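PDB 5MUJ: beta-galactosidase from Bacteroides thetaiotaomicron, which probably hydrolyses a glycosidic linkage in the plant pectin rhamnogalacturonan II, whose chain B oligosaccharide it binds. Local coordinates for residues 47-52 with 370-375; 325-330 with 348-353. One frame throughout, in Å; residues are numbered along the deposited sequence. Where two conformers were deposited one is given.

Contact 1: residues 47-52 with 370-375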
ATOM      1  N   TYR A  47      10.404  -5.382 -15.472  1.00 13.14           N
ATOM      2  CA  TYR A  47      10.563  -6.857 -15.553  1.00 10.27           C
ATOM      3  C   TYR A  47       9.285  -7.452 -16.104  1.00 11.54           C
ATOM      4  O   TYR A  47       9.301  -8.277 -17.007  1.00 13.82           O
ATOM      5  CB  TYR A  47      10.855  -7.425 -14.207  1.00 10.43           C
ATOM      6  CG  TYR A  47      10.925  -8.922 -14.182  1.00 13.30           C
ATOM      7  CD1 TYR A  47      12.085  -9.587 -14.558  1.00 15.00           C
ATOM      8  CD2 TYR A  47       9.844  -9.675 -13.742  1.00 14.69           C
ATOM      9  CE1 TYR A  47      12.151 -10.964 -14.542  1.00 16.06           C
ATOM     10  CE2 TYR A  47       9.893 -11.068 -13.723  1.00 14.82           C
ATOM     11  CZ  TYR A  47      11.067 -11.701 -14.115  1.00 17.45           C
ATOM     12  OH  TYR A  47      11.161 -13.078 -14.107  1.00 23.07           O
ATOM     13  N   GLY A  48       8.165  -7.021 -15.528  1.00 11.17           N
ATOM     14  CA  GLY A  48       6.833  -7.370 -15.965  1.00 10.30           C
ATOM     15  C   GLY A  48       6.068  -7.913 -14.781  1.00  9.76           C
ATOM     16  O   GLY A  48       6.431  -7.649 -13.623  1.00 11.58           O
ATOM     17  N   LEU A  49       5.037  -8.691 -15.059  0.50  9.86           N
ATOM     18  CA  LEU A  49       4.124  -9.120 -14.000  0.50  9.06           C
ATOM     19  C   LEU A  49       4.791 -10.099 -13.050  0.50 10.22           C
ATOM     20  O   LEU A  49       5.622 -10.955 -13.468  0.50 11.16           O
ATOM     21  CB  LEU A  49       2.837  -9.680 -14.581  0.50  7.32           C
ATOM     22  CG  LEU A  49       2.002  -8.661 -15.371  0.50  5.86           C
ATOM     23  CD1 LEU A  49       1.074  -9.305 -16.375  0.50  5.07           C
ATOM     24  CD2 LEU A  49       1.199  -7.760 -14.427  0.50  5.42           C
ATOM     25  N   ALA A  50       4.460  -9.959 -11.777  1.00 12.65           N
ATOM     26  CA  ALA A  50       4.921 -10.841 -10.717  1.00 13.42           C
ATOM     27  C   ALA A  50       3.785 -11.797 -10.336  1.00 12.77           C
ATOM     28  O   ALA A  50       3.976 -12.997 -10.141  1.00 13.64           O
ATOM     29  CB  ALA A  50       5.287 -10.012  -9.500  1.00 14.21           C
ATOM     30  N   VAL A  51       2.607 -11.213 -10.134  1.00 12.22           N
ATOM     31  CA  VAL A  51       1.422 -11.937  -9.775  1.00 12.63           C
ATOM     32  C   VAL A  51       0.257 -11.435 -10.598  1.00 13.31           C
ATOM     33  O   VAL A  51      -0.096 -10.267 -10.479  1.00 12.74           O
ATOM     34  CB  VAL A  51       1.111 -11.842  -8.256  1.00 15.59           C
ATOM     35  CG1 VAL A  51       0.009 -12.829  -7.880  1.00 14.02           C
ATOM     36  CG2 VAL A  51       2.339 -12.180  -7.401  1.00 16.16           C
ATOM     37  N   ALA A  52      -0.374 -12.304 -11.368  1.00 12.19           N
ATOM     38  CA  ALA A  52      -1.448 -11.982 -12.269  1.00 14.38           C
ATOM     39  C   ALA A  52      -2.659 -12.897 -12.068  1.00 13.38           C
ATOM     40  O   ALA A  52      -2.505 -14.089 -11.781  1.00 15.52           O
ATOM     41  CB  ALA A  52      -0.975 -12.073 -13.698  1.00 13.98           C
ATOM     42  N   SER A 370       9.508 -11.035 -17.347  1.00 13.95           N
ATOM     43  CA  SER A 370       8.529 -11.947 -16.801  1.00 10.75           C
ATOM     44  C   SER A 370       7.927 -12.786 -17.876  1.00 11.74           C
ATOM     45  O   SER A 370       7.697 -12.290 -18.970  1.00 14.44           O
ATOM     46  CB  SER A 370       7.340 -11.168 -16.177  1.00 13.18           C
ATOM     47  OG  SER A 370       6.441 -12.110 -15.722  1.00 16.06           O
ATOM     48  N   ALA A 371       7.628 -14.055 -17.565  1.00 12.15           N
ATOM     49  CA  ALA A 371       6.857 -14.910 -18.463  1.00 12.89           C
ATOM     50  C   ALA A 371       5.366 -14.872 -18.194  1.00 13.86           C
ATOM     51  O   ALA A 371       4.601 -15.476 -18.933  1.00 16.50           O
ATOM     52  CB  ALA A 371       7.343 -16.364 -18.387  1.00 13.72           C
ATOM     53  N   VAL A 372       4.944 -14.135 -17.158  1.00 14.21           N
ATOM     54  CA  VAL A 372       3.534 -14.030 -16.756  1.00 15.03           C
ATOM     55  C   VAL A 372       2.825 -13.060 -17.678  1.00 12.70           C
ATOM     56  O   VAL A 372       3.386 -12.036 -18.041  1.00 13.33           O
ATOM     57  CB  VAL A 372       3.425 -13.516 -15.311  1.00 14.41           C
ATOM     58  CG1 VAL A 372       1.963 -13.343 -14.866  1.00 13.42           C
ATOM     59  CG2 VAL A 372       4.173 -14.426 -14.372  1.00 14.90           C
ATOM     60  N   ARG A 373       1.611 -13.407 -18.085  1.00 13.56           N
ATOM     61  CA  ARG A 373       0.748 -12.544 -18.876  1.00 13.98           C
ATOM     62  C   ARG A 373      -0.630 -12.462 -18.210  1.00 14.83           C
ATOM     63  O   ARG A 373      -1.040 -13.372 -17.490  1.00 15.58           O
ATOM     64  CB  ARG A 373       0.576 -13.124 -20.283  1.00 14.46           C
ATOM     65  CG  ARG A 373       1.875 -13.313 -21.062  1.00 15.65           C
ATOM     66  CD  ARG A 373       2.460 -12.001 -21.554  1.00 17.06           C
ATOM     67  NE  ARG A 373       3.675 -12.202 -22.356  1.00 17.33           N
ATOM     68  CZ  ARG A 373       4.928 -12.278 -21.900  1.00 16.89           C
ATOM     69  NH1 ARG A 373       5.209 -12.215 -20.598  1.00 14.23           N
ATOM     70  NH2 ARG A 373       5.943 -12.489 -22.782  1.00 18.85           N
ATOM     71  N   PHE A 374      -1.338 -11.376 -18.509  1.00 14.57           N
ATOM     72  CA  PHE A 374      -2.770 -11.278 -18.227  1.00 13.17           C
ATOM     73  C   PHE A 374      -3.460 -12.268 -19.183  1.00 13.56           C
ATOM     74  O   PHE A 374      -2.939 -12.548 -20.282  1.00 14.36           O
ATOM     75  CB  PHE A 374      -3.347  -9.867 -18.506  1.00 12.81           C
ATOM     76  CG  PHE A 374      -3.118  -8.843 -17.396  1.00 12.16           C
ATOM     77  CD1 PHE A 374      -3.458  -9.125 -16.077  1.00 11.82           C
ATOM     78  CD2 PHE A 374      -2.616  -7.587 -17.697  1.00 11.69           C
ATOM     79  CE1 PHE A 374      -3.260  -8.180 -15.074  1.00 10.36           C
ATOM     80  CE2 PHE A 374      -2.392  -6.657 -16.705  1.00 11.53           C
ATOM     81  CZ  PHE A 374      -2.735  -6.948 -15.403  1.00 12.11           C
ATOM     82  N   PRO A 375      -4.653 -12.751 -18.804  1.00 13.82           N
ATOM     83  CA  PRO A 375      -5.495 -13.473 -19.746  1.00 14.74           C
ATOM     84  C   PRO A 375      -5.847 -12.590 -20.942  1.00 14.74           C
ATOM     85  O   PRO A 375      -5.620 -11.365 -20.926  1.00 17.28           O
ATOM     86  CB  PRO A 375      -6.763 -13.790 -18.938  1.00 15.34           C
ATOM     87  CG  PRO A 375      -6.438 -13.499 -17.536  1.00 12.29           C
ATOM     88  CD  PRO A 375      -5.368 -12.471 -17.548  1.00 13.75           C
TER
HETATM   89  O   HOH W   1       8.204 -14.717 -14.591  1.00 35.53           O
HETATM   90  O   HOH W   2       4.626  -9.530 -17.827  1.00 12.96           O
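Tyr47 and Ser370 open a run in which residues 370-374 go in much the same direction as residues 47-52, end-to-end directions 34° apart, with Gly48 across from Ser370 and Leu49 across from Val372. Ser370 N bonds almost straight to Tyr47 O (2.8 Å), tilted well above the carbonyl plane, and also lies over the centre of the Tyr47 ring. Gly48 has backbone angles that call for glycine, and a CB there would run into Ser370 CB. With OG anti to the backbone N (chi1 178°), Ser370 donates to Leu49 O (2.7 Å) on an in-plane lone pair and accepts from Val372 N (2.9 Å), an ST turn. Arg373 NH1 ties the loop to itself, reaching Ser370 O and Val372 O in the guanidinium plane. Val372 CG1 presses tightly on Ala52 CB (3.4 Å). Leu49 CD1 lies over the Phe374 ring face, a CH-pi contact that is doubtful for the second of two deposited Leu49 conformers. Water 2 bridges Leu49 N and Val372 O. The polar backbone atoms of Tyr47 and Leu49 on this side thus find partners in one serine and one water, and the loop covers an outermost strand without adding another.

Contact 2: residues 325-330 with 348-353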
ATOM      1  N   LYS A 325       3.826   0.403 -20.879  1.00 16.00           N
ATOM      2  CA  LYS A 325       3.746  -0.910 -21.521  1.00 15.91           C
ATOM      3  C   LYS A 325       2.297  -1.306 -21.694  1.00 16.43           C
ATOM      4  O   LYS A 325       1.423  -0.765 -21.026  1.00 15.39           O
ATOM      5  CB  LYS A 325       4.421  -1.948 -20.638  1.00 20.54           C
ATOM      6  CG  LYS A 325       5.917  -1.707 -20.491  1.00 25.26           C
ATOM      7  CD  LYS A 325       6.719  -2.965 -20.178  1.00 27.10           C
ATOM      8  CE  LYS A 325       6.443  -4.085 -21.148  1.00 28.51           C
ATOM      9  NZ  LYS A 325       6.436  -3.627 -22.564  1.00 34.33           N
ATOM     10  N   ASN A 326       2.057  -2.300 -22.536  1.00 16.62           N
ATOM     11  CA  ASN A 326       0.735  -2.900 -22.696  1.00 18.67           C
ATOM     12  C   ASN A 326       0.037  -3.134 -21.347  1.00 16.42           C
ATOM     13  O   ASN A 326      -1.081  -2.644 -21.097  1.00 17.71           O
ATOM     14  CB  ASN A 326       0.886  -4.251 -23.444  1.00 23.19           C
ATOM     15  CG  ASN A 326       1.648  -5.328 -22.629  1.00 27.86           C
ATOM     16  OD1 ASN A 326       2.784  -5.116 -22.152  1.00 23.34           O
ATOM     17  ND2 ASN A 326       1.001  -6.483 -22.437  1.00 35.50           N
ATOM     18  N   TYR A 327       0.755  -3.821 -20.458  1.00 12.96           N
ATOM     19  CA  TYR A 327       0.151  -4.396 -19.299  1.00 13.30           C
ATOM     20  C   TYR A 327      -0.135  -3.305 -18.225  1.00 11.96           C
ATOM     21  O   TYR A 327      -0.910  -3.555 -17.304  1.00 13.35           O
ATOM     22  CB  TYR A 327       1.005  -5.579 -18.790  1.00 13.64           C
ATOM     23  CG  TYR A 327       2.332  -5.220 -18.149  1.00 13.07           C
ATOM     24  CD1 TYR A 327       2.339  -4.564 -16.924  1.00 16.58           C
ATOM     25  CD2 TYR A 327       3.577  -5.476 -18.760  1.00 12.34           C
ATOM     26  CE1 TYR A 327       3.496  -4.218 -16.277  1.00 15.69           C
ATOM     27  CE2 TYR A 327       4.760  -5.110 -18.100  1.00 13.48           C
ATOM     28  CZ  TYR A 327       4.704  -4.451 -16.857  1.00 17.54           C
ATOM     29  OH  TYR A 327       5.791  -4.035 -16.089  1.00 18.48           O
ATOM     30  N   ASP A 328       0.520  -2.138 -18.311  1.00 11.63           N
ATOM     31  CA  ASP A 328       0.232  -1.013 -17.332  1.00 11.01           C
ATOM     32  C   ASP A 328      -0.228   0.302 -17.957  1.00 12.44           C
ATOM     33  O   ASP A 328      -0.111   1.393 -17.342  1.00 13.84           O
ATOM     34  CB  ASP A 328       1.423  -0.776 -16.383  1.00 11.47           C
ATOM     35  CG  ASP A 328       2.686  -0.248 -17.083  1.00 11.60           C
ATOM     36  OD1 ASP A 328       2.607   0.238 -18.227  1.00 13.02           O
ATOM     37  OD2 ASP A 328       3.795  -0.326 -16.473  1.00 12.97           O
ATOM     38  N   GLU A 329      -0.859   0.177 -19.115  1.00 13.26           N
ATOM     39  CA  GLU A 329      -1.114   1.323 -19.959  1.00 13.24           C
ATOM     40  C   GLU A 329      -2.134   2.340 -19.393  1.00 12.22           C
ATOM     41  O   GLU A 329      -2.167   3.462 -19.865  1.00 14.80           O
ATOM     42  CB  GLU A 329      -1.567   0.878 -21.338  1.00 15.64           C
ATOM     43  CG  GLU A 329      -2.971   0.302 -21.387  1.00 17.85           C
ATOM     44  CD  GLU A 329      -3.304  -0.506 -22.637  1.00 17.84           C
ATOM     45  OE1 GLU A 329      -2.657  -0.331 -23.699  1.00 19.43           O
ATOM     46  OE2 GLU A 329      -4.243  -1.322 -22.550  1.00 20.46           O
ATOM     47  N   LEU A 330      -2.946   1.937 -18.417  1.00 12.87           N
ATOM     48  CA  LEU A 330      -3.925   2.833 -17.794  1.00 13.34           C
ATOM     49  C   LEU A 330      -3.399   3.385 -16.470  1.00 13.40           C
ATOM     50  O   LEU A 330      -3.302   4.608 -16.310  1.00 13.28           O
ATOM     51  CB  LEU A 330      -5.255   2.106 -17.608  1.00 14.44           C
ATOM     52  CG  LEU A 330      -6.381   2.960 -16.988  1.00 15.50           C
ATOM     53  CD1 LEU A 330      -6.693   4.177 -17.843  1.00 19.03           C
ATOM     54  CD2 LEU A 330      -7.630   2.124 -16.762  1.00 15.30           C
ATOM     55  N   TYR A 348       4.560  -2.828  -8.051  1.00 10.76           N
ATOM     56  CA  TYR A 348       3.452  -1.881  -8.275  1.00 10.03           C
ATOM     57  C   TYR A 348       2.274  -2.568  -8.891  1.00 11.57           C
ATOM     58  O   TYR A 348       2.396  -3.716  -9.317  1.00 12.30           O
ATOM     59  CB  TYR A 348       3.905  -0.705  -9.140  1.00 10.36           C
ATOM     60  CG  TYR A 348       4.235  -0.995 -10.609  1.00  7.81           C
ATOM     61  CD1 TYR A 348       5.519  -1.453 -11.004  1.00  8.83           C
ATOM     62  CD2 TYR A 348       3.278  -0.904 -11.584  1.00  8.05           C
ATOM     63  CE1 TYR A 348       5.791  -1.656 -12.339  1.00  8.76           C
ATOM     64  CE2 TYR A 348       3.544  -1.136 -12.928  1.00  8.33           C
ATOM     65  CZ  TYR A 348       4.825  -1.552 -13.293  1.00  9.78           C
ATOM     66  OH  TYR A 348       5.138  -1.781 -14.646  1.00 10.95           O
ATOM     67  N   CYS A 349       1.117  -1.925  -8.877  1.00 11.52           N
ATOM     68  CA  CYS A 349      -0.106  -2.479  -9.455  1.00 10.55           C
ATOM     69  C   CYS A 349      -0.266  -1.951 -10.870  1.00 11.36           C
ATOM     70  O   CYS A 349      -0.263  -0.731 -11.094  1.00 11.01           O
ATOM     71  CB  CYS A 349      -1.344  -2.122  -8.610  1.00 12.10           C
ATOM     72  SG  CYS A 349      -2.912  -2.610  -9.359  1.00 13.49           S
ATOM     73  N   ALA A 350      -0.355  -2.886 -11.825  1.00 11.90           N
ATOM     74  CA  ALA A 350      -0.464  -2.587 -13.230  1.00 11.15           C
ATOM     75  C   ALA A 350      -1.899  -2.814 -13.643  1.00 10.53           C
ATOM     76  O   ALA A 350      -2.446  -3.890 -13.360  1.00 11.51           O
ATOM     77  CB  ALA A 350       0.463  -3.543 -14.000  1.00  9.87           C
ATOM     78  N   VAL A 351      -2.512  -1.782 -14.262  1.00  9.82           N
ATOM     79  CA  VAL A 351      -3.822  -1.863 -14.844  1.00  9.91           C
ATOM     80  C   VAL A 351      -3.781  -1.381 -16.295  1.00 10.03           C
ATOM     81  O   VAL A 351      -3.190  -0.346 -16.587  1.00 11.94           O
ATOM     82  CB  VAL A 351      -4.815  -0.992 -14.039  1.00  9.91           C
ATOM     83  CG1 VAL A 351      -6.250  -1.090 -14.590  1.00 11.40           C
ATOM     84  CG2 VAL A 351      -4.733  -1.396 -12.572  1.00  9.16           C
ATOM     85  N   ASN A 352      -4.448  -2.116 -17.190  1.00 12.65           N
ATOM     86  CA  ASN A 352      -4.491  -1.769 -18.605  1.00 13.16           C
ATOM     87  C   ASN A 352      -5.861  -1.220 -18.983  1.00 13.57           C
ATOM     88  O   ASN A 352      -6.722  -1.049 -18.109  1.00 14.28           O
ATOM     89  CB  ASN A 352      -4.087  -2.985 -19.462  1.00 12.71           C
ATOM     90  CG  ASN A 352      -5.015  -4.182 -19.306  1.00 15.02           C
ATOM     91  OD1 ASN A 352      -6.178  -4.082 -18.882  1.00 16.96           O
ATOM     92  ND2 ASN A 352      -4.499  -5.346 -19.689  1.00 15.02           N
ATOM     93  N   ASN A 353      -6.064  -0.929 -20.268  1.00 16.18           N
ATOM     94  CA  ASN A 353      -7.314  -0.309 -20.733  1.00 16.65           C
ATOM     95  C   ASN A 353      -8.491  -1.265 -20.655  1.00 16.96           C
ATOM     96  O   ASN A 353      -9.631  -0.794 -20.539  1.00 21.64           O
ATOM     97  CB  ASN A 353      -7.205   0.247 -22.161  1.00 18.11           C
ATOM     98  CG  ASN A 353      -6.302   1.465 -22.259  1.00 19.14           C
ATOM     99  OD1 ASN A 353      -6.138   2.219 -21.304  1.00 18.84           O
ATOM    100  ND2 ASN A 353      -5.701   1.656 -23.428  1.00 23.21           N
TER
HETATM  101  O   HOH W   3      -4.705   4.459 -21.065  1.00 24.38           O
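Tyr327 and Tyr348 meet at about a right angle, their hydroxyls joined in a relay that ends on Asp328: Tyr327 OH donates to Tyr348 OH (2.8 Å), which donates in turn to Asp328 OD2 (2.7 Å). The carboxylate sits at the edge of the Tyr348 ring, its plane turned 39° from the ring's, and takes the bond on its anti side. Lys46 adds a salt bridge to the same OD2. A chi1 of 66° tucks the Asp328 carboxylate back between backbone N and carbonyl carbon, bringing OD1 to Lys325 N (2.9 Å) and to Ser324 N, so both oxygens are engaged. Ala350 CB abuts the edge of the Tyr327 ring, in its plane, 3.6 Å from CD1, and lies as near to Tyr327 O, a buried carbonyl oxygen with no polar partner in the model. Further along, the Glu329 carboxylate stacks on the Asn353 amide, planes 12° apart, although the two side chains cross; OE2 accepts from Asn353 N (2.9 Å) rather than from the amide. Asn352 ND2 bonds to Gln356 OE1. Water 3 joins Asn353 OD1 to Glu329 O. Leu330 lies beside Val351, pointing the same way, and Leu330 N bonds to Val351 O (2.9 Å). A phenylalanine in place of Tyr348 would probably leave the Tyr327 hydroxyl without its acceptor and freer to turn, and Asp328 OD2 with Lys46 but one bond fewer. The loop is therefore fastened at two places along residues 348-353, at Tyr348 by a relay finishing on a lysine-paired carboxylate and at Asn353 by its backbone N-H given to the Glu329 carboxylate, with the Leu330 bond between them; the lysine and the donated bonds probably favour the charged form of Asp328.

Overall arrangement
Both contacts belong to one blade of a five-bladed beta-propeller, the one closed when N-terminal strand 45-51 joins strands 331-340, 343-351 and 357-363 from the C-terminal part. Their centres are 11 Å apart and they touch directly: Phe374 CE2 lies 3.5 Å from Tyr327 O, and Gly48 CA 3.5 Å from Tyr327 OH, so the tyrosine of contact 2 packs against both segments of contact 1. Contact 2 is nearer the bound glycan, the Val351 side chain about 5 Å from a rhamnose and that of Leu330 about 7 Å from an arabinose. Contact 1 lies farther out, with the Phe374 side chain about 12 Å from a rhamnose.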